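Local coordinates for nonstructural protein 2 (Human rotavirus C, PDB 2GU0) that probably binds single-stranded RNA, hydrolyses nucleoside triphosphates and unwinds RNA helices as an octamer, and with NSP5 builds the viroplasms where the rotavirus genome is replicated and packaged, at residues 224-228 with 229-233; 20-23 with 24-28. All coordinates share one frame; numbering follows the deposited sequence.

Contact 1 of 2, residues 224-228 with 229-233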
loop_
_atom_site.group_PDB
_atom_site.type_symbol
_atom_site.label_atom_id
_atom_site.label_comp_id
_atom_site.label_asym_id
_atom_site.label_seq_id
_atom_site.Cartn_x
_atom_site.Cartn_y
_atom_site.Cartn_z
ATOM N N ARG A 224 -4.383 -37.168 24.483
ATOM C CA ARG A 224 -4.617 -36.607 23.167
ATOM C C ARG A 224 -5.961 -37.072 22.592
ATOM O O ARG A 224 -6.243 -38.264 22.529
ATOM C CB ARG A 224 -3.460 -36.993 22.227
ATOM C CG ARG A 224 -3.440 -36.211 20.917
ATOM C CD ARG A 224 -2.133 -36.387 20.154
ATOM N NE ARG A 224 -1.014 -35.756 20.844
ATOM C CZ ARG A 224 -0.247 -34.795 20.325
ATOM N NH1 ARG A 224 -0.476 -34.336 19.096
ATOM N NH2 ARG A 224 0.765 -34.302 21.037
ATOM N N LEU A 225 -6.799 -36.114 22.211
ATOM C CA LEU A 225 -8.091 -36.410 21.601
ATOM C C LEU A 225 -7.791 -36.606 20.121
ATOM O O LEU A 225 -7.380 -35.660 19.446
ATOM C CB LEU A 225 -9.064 -35.237 21.780
ATOM C CG LEU A 225 -9.635 -35.066 23.189
ATOM C CD1 LEU A 225 -10.386 -33.766 23.289
ATOM C CD2 LEU A 225 -10.552 -36.227 23.511
ATOM N N VAL A 226 -7.975 -37.827 19.624
ATOM C CA VAL A 226 -7.694 -38.123 18.227
ATOM C C VAL A 226 -8.934 -38.605 17.499
ATOM O O VAL A 226 -9.889 -39.056 18.127
ATOM C CB VAL A 226 -6.585 -39.185 18.105
ATOM C CG1 VAL A 226 -5.323 -38.675 18.768
ATOM C CG2 VAL A 226 -7.019 -40.492 18.760
ATOM N N LEU A 227 -8.929 -38.493 16.175
ATOM C CA LEU A 227 -10.072 -38.928 15.379
ATOM C C LEU A 227 -10.181 -40.444 15.401
ATOM O O LEU A 227 -9.162 -41.139 15.345
ATOM C CB LEU A 227 -9.936 -38.458 13.925
ATOM C CG LEU A 227 -10.596 -37.162 13.429
ATOM C CD1 LEU A 227 -11.310 -36.469 14.561
ATOM C CD2 LEU A 227 -9.543 -36.267 12.806
ATOM N N HIS A 228 -11.410 -40.958 15.483
ATOM C CA HIS A 228 -11.619 -42.404 15.495
ATOM C C HIS A 228 -10.892 -43.019 14.300
ATOM O O HIS A 228 -10.326 -44.113 14.391
ATOM C CB HIS A 228 -13.111 -42.741 15.426
ATOM C CG HIS A 228 -13.875 -42.397 16.670
ATOM N ND1 HIS A 228 -13.458 -42.774 17.928
ATOM C CD2 HIS A 228 -15.049 -41.746 16.845
ATOM C CE1 HIS A 228 -14.343 -42.371 18.823
ATOM N NE2 HIS A 228 -15.318 -41.745 18.192
ATOM N N SER A 229 -10.897 -42.297 13.185
ATOM C CA SER A 229 -10.226 -42.747 11.973
ATOM C C SER A 229 -8.718 -42.585 12.115
ATOM O O SER A 229 -8.018 -42.367 11.140
ATOM C CB SER A 229 -10.706 -41.929 10.773
ATOM O OG SER A 229 -10.274 -40.581 10.869
ATOM N N GLN A 230 -8.217 -42.678 13.336
ATOM C CA GLN A 230 -6.785 -42.534 13.585
ATOM C C GLN A 230 -6.405 -43.395 14.763
ATOM O O GLN A 230 -5.236 -43.675 14.990
ATOM C CB GLN A 230 -6.434 -41.087 13.925
ATOM C CG GLN A 230 -6.710 -40.086 12.829
ATOM C CD GLN A 230 -5.846 -40.316 11.620
ATOM O OE1 GLN A 230 -4.616 -40.447 11.733
ATOM N NE2 GLN A 230 -6.473 -40.359 10.449
ATOM N N LEU A 231 -7.414 -43.793 15.521
ATOM C CA LEU A 231 -7.218 -44.617 16.699
ATOM C C LEU A 231 -6.236 -45.768 16.435
ATOM O O LEU A 231 -5.365 -46.034 17.261
ATOM C CB LEU A 231 -8.580 -45.129 17.184
ATOM C CG LEU A 231 -8.701 -45.581 18.639
ATOM C CD1 LEU A 231 -7.947 -44.636 19.562
ATOM C CD2 LEU A 231 -10.166 -45.638 19.012
ATOM N N MET A 232 -6.366 -46.437 15.288
ATOM C CA MET A 232 -5.458 -47.533 14.941
ATOM C C MET A 232 -4.007 -47.055 14.954
ATOM O O MET A 232 -3.199 -47.513 15.758
ATOM C CB MET A 232 -5.784 -48.093 13.553
ATOM C CG MET A 232 -6.878 -49.148 13.537
ATOM S SD MET A 232 -6.440 -50.653 14.438
ATOM C CE MET A 232 -5.351 -51.396 13.243
ATOM N N SER A 233 -3.690 -46.131 14.050
ATOM C CA SER A 233 -2.352 -45.558 13.930
ATOM C C SER A 233 -1.652 -45.343 15.260
ATOM O O SER A 233 -0.553 -45.838 15.478
ATOM C CB SER A 233 -2.431 -44.231 13.194
ATOM O OG SER A 233 -3.072 -44.413 11.951
#
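His-228 and Leu-231 meet where strand 222-227 turns into helix 231-243. The amide of Leu-231 points back over the turn to two carbonyls at once. It donates to His-228 O at 3.1 Å, an approach from above the carbonyl plane, 68° out of it, and more weakly to Leu-227 O. The sounder bond thus goes to His-228, just past the strand, rather than to its last residue. Leu-231 CD2 comes to the edge of the His-228 imidazole, near the ring plane, 4.5 Å from ND1. CB of His-228 touches Ser-229 N although its bond from CA points away, and NE2 is hydrogen-bonded to Asn-211 O. Ser-229 has its OG turned back (chi1 68°) until it lies 3.7 Å from Leu-227 CB. On the same CB rests CG of Gln-230, the N-cap residue, at 3.8 Å. Val-226 adds a looser apolar touch, CG2 to Leu-231 CD1. The whole turn lies within the predicted RNA-binding region. Strand 222-227 runs between strands 182-188 and 213-216 of the antiparallel sheet in the HIT-like C-terminal part; Leu-231 also packs on Ile-216 of the latter, and Ile-307 of a second subunit covers Leu-231 and Met-232.

Contact 2 of 2, residues 20-23 with 24-28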
loop_
_atom_site.group_PDB
_atom_site.type_symbol
_atom_site.label_atom_id
_atom_site.label_comp_id
_atom_site.label_asym_id
_atom_site.label_seq_id
_atom_site.Cartn_x
_atom_site.Cartn_y
_atom_site.Cartn_z
ATOM N N TYR A 20 25.143 -22.985 21.327
ATOM C CA TYR A 20 25.038 -21.940 20.317
ATOM C C TYR A 20 23.971 -22.237 19.264
ATOM O O TYR A 20 23.720 -23.394 18.918
ATOM C CB TYR A 20 26.374 -21.738 19.609
ATOM C CG TYR A 20 27.517 -21.473 20.549
ATOM C CD1 TYR A 20 28.266 -22.526 21.079
ATOM C CD2 TYR A 20 27.829 -20.172 20.946
ATOM C CE1 TYR A 20 29.299 -22.288 21.984
ATOM C CE2 TYR A 20 28.855 -19.926 21.853
ATOM C CZ TYR A 20 29.585 -20.987 22.369
ATOM O OH TYR A 20 30.586 -20.750 23.281
ATOM N N PRO A 21 23.327 -21.182 18.748
ATOM C CA PRO A 21 22.280 -21.257 17.724
ATOM C C PRO A 21 22.887 -21.658 16.384
ATOM O O PRO A 21 24.029 -21.318 16.098
ATOM C CB PRO A 21 21.757 -19.823 17.664
ATOM C CG PRO A 21 22.065 -19.264 18.982
ATOM C CD PRO A 21 23.427 -19.812 19.277
ATOM N N ILE A 22 22.139 -22.379 15.566
ATOM C CA ILE A 22 22.628 -22.747 14.238
ATOM C C ILE A 22 21.803 -21.929 13.235
ATOM O O ILE A 22 20.577 -21.916 13.308
ATOM C CB ILE A 22 22.439 -24.244 13.963
ATOM C CG1 ILE A 22 23.434 -25.049 14.786
ATOM C CG2 ILE A 22 22.672 -24.532 12.507
ATOM C CD1 ILE A 22 23.341 -26.543 14.560
ATOM N N ASN A 23 22.456 -21.241 12.304
ATOM C CA ASN A 23 21.700 -20.430 11.361
ATOM C C ASN A 23 21.449 -21.097 10.016
ATOM O O ASN A 23 22.104 -22.090 9.670
ATOM C CB ASN A 23 22.355 -19.054 11.177
ATOM C CG ASN A 23 23.651 -19.114 10.418
ATOM O OD1 ASN A 23 23.664 -19.366 9.216
ATOM N ND2 ASN A 23 24.756 -18.878 11.112
ATOM N N LYS A 24 20.490 -20.540 9.269
ATOM C CA LYS A 24 20.104 -21.086 7.976
ATOM C C LYS A 24 21.197 -21.076 6.935
ATOM O O LYS A 24 21.258 -21.971 6.099
ATOM C CB LYS A 24 18.878 -20.362 7.432
ATOM C CG LYS A 24 19.126 -18.940 6.994
ATOM C CD LYS A 24 17.828 -18.274 6.568
ATOM C CE LYS A 24 18.028 -16.767 6.415
ATOM N NZ LYS A 24 16.753 -16.046 6.146
ATOM N N LYS A 25 22.062 -20.074 6.950
ATOM C CA LYS A 25 23.131 -20.074 5.960
ATOM C C LYS A 25 24.049 -21.241 6.276
ATOM O O LYS A 25 24.456 -21.977 5.380
ATOM C CB LYS A 25 23.902 -18.753 5.982
ATOM C CG LYS A 25 23.017 -17.558 5.717
ATOM C CD LYS A 25 22.285 -17.676 4.389
ATOM C CE LYS A 25 23.107 -17.098 3.274
ATOM N NZ LYS A 25 23.363 -15.649 3.547
ATOM N N ALA A 26 24.366 -21.421 7.554
ATOM C CA ALA A 26 25.216 -22.526 7.941
ATOM C C ALA A 26 24.613 -23.779 7.308
ATOM O O ALA A 26 25.240 -24.430 6.476
ATOM C CB ALA A 26 25.246 -22.650 9.433
ATOM N N VAL A 27 23.376 -24.090 7.682
ATOM C CA VAL A 27 22.679 -25.251 7.143
ATOM C C VAL A 27 22.743 -25.305 5.617
ATOM O O VAL A 27 23.072 -26.331 5.049
ATOM C CB VAL A 27 21.199 -25.253 7.586
ATOM C CG1 VAL A 27 20.458 -26.441 6.979
ATOM C CG2 VAL A 27 21.125 -25.307 9.097
ATOM N N GLN A 28 22.430 -24.205 4.951
ATOM C CA GLN A 28 22.462 -24.173 3.491
ATOM C C GLN A 28 23.828 -24.600 2.970
ATOM O O GLN A 28 23.930 -25.351 1.997
ATOM C CB GLN A 28 22.114 -22.764 2.994
ATOM C CG GLN A 28 22.594 -22.425 1.598
ATOM C CD GLN A 28 22.049 -21.089 1.111
ATOM O OE1 GLN A 28 21.850 -20.165 1.902
ATOM N NE2 GLN A 28 21.821 -20.976 -0.197
#
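An asparagine N-cap, paired with a hydrophobic staple, opens helix 24-32 two residues after strand 18-21, a textbook case of a side chain standing in for the missing turn of a helix. Asn-23 is the cap, and its carboxamide oxygen takes an amide of the first turn. OD1 accepts from Ala-26 N at 2.7 Å in a fairly straight bond, with an N-H...O angle of 164°; the donor stands above the carboxamide plane, 39° out of it. The same oxygen lies 2.9 Å from Lys-25 N and has the CB of Lys-25 alongside. A chi1 of 71° sets CG between the backbone N and the carbonyl carbon and so brings OD1 round to the helix end, where the aligned peptide dipoles would be expected to favour a partly negative oxygen. At the other end of the amide, ND2 donates to Tyr-49 O, which helps to fix the rotation of the group. The backbone of Asn-23 takes part as well: its O accepts from Val-27 N at 3.1 Å, in the carbonyl plane and almost straight, as the first regular bond of the helix.

Ile-22, just before the cap, and Val-27 form the staple. They are buried together against Tyr-76 of helix 74-90, with Phe-61 and Tyr-71 also on Val-27. Asn-122 of a third subunit packs on Asn-23 and Lys-25. The side chains of Ile-22 and Val-27 cross at about a right angle, and their CG2 methyls meet at 3.8 Å.

Overall arrangement
Contacts 1 and 2 are two versions of one event, a strand passing into a helix through a short turn, on opposite sides of the chain's centre, with contact centres 36 Å apart and nearest atoms about 25 Å apart. They share no helix or strand: 20-28 belongs to the N-terminal part of the protein, 224-233 to the C-terminal one. Both are partly buried, though contact 2 lies farther from the centre of the chain. Contact 2 adds a polar side-chain cap and an apolar staple to its main-chain bond, whereas the hydrogen bonds of contact 1 are all main-chain. Segment 224-228 carries Arg-224 of the predicted ATP site; contact 2 lies away from it. Each is touched by a different neighbouring subunit.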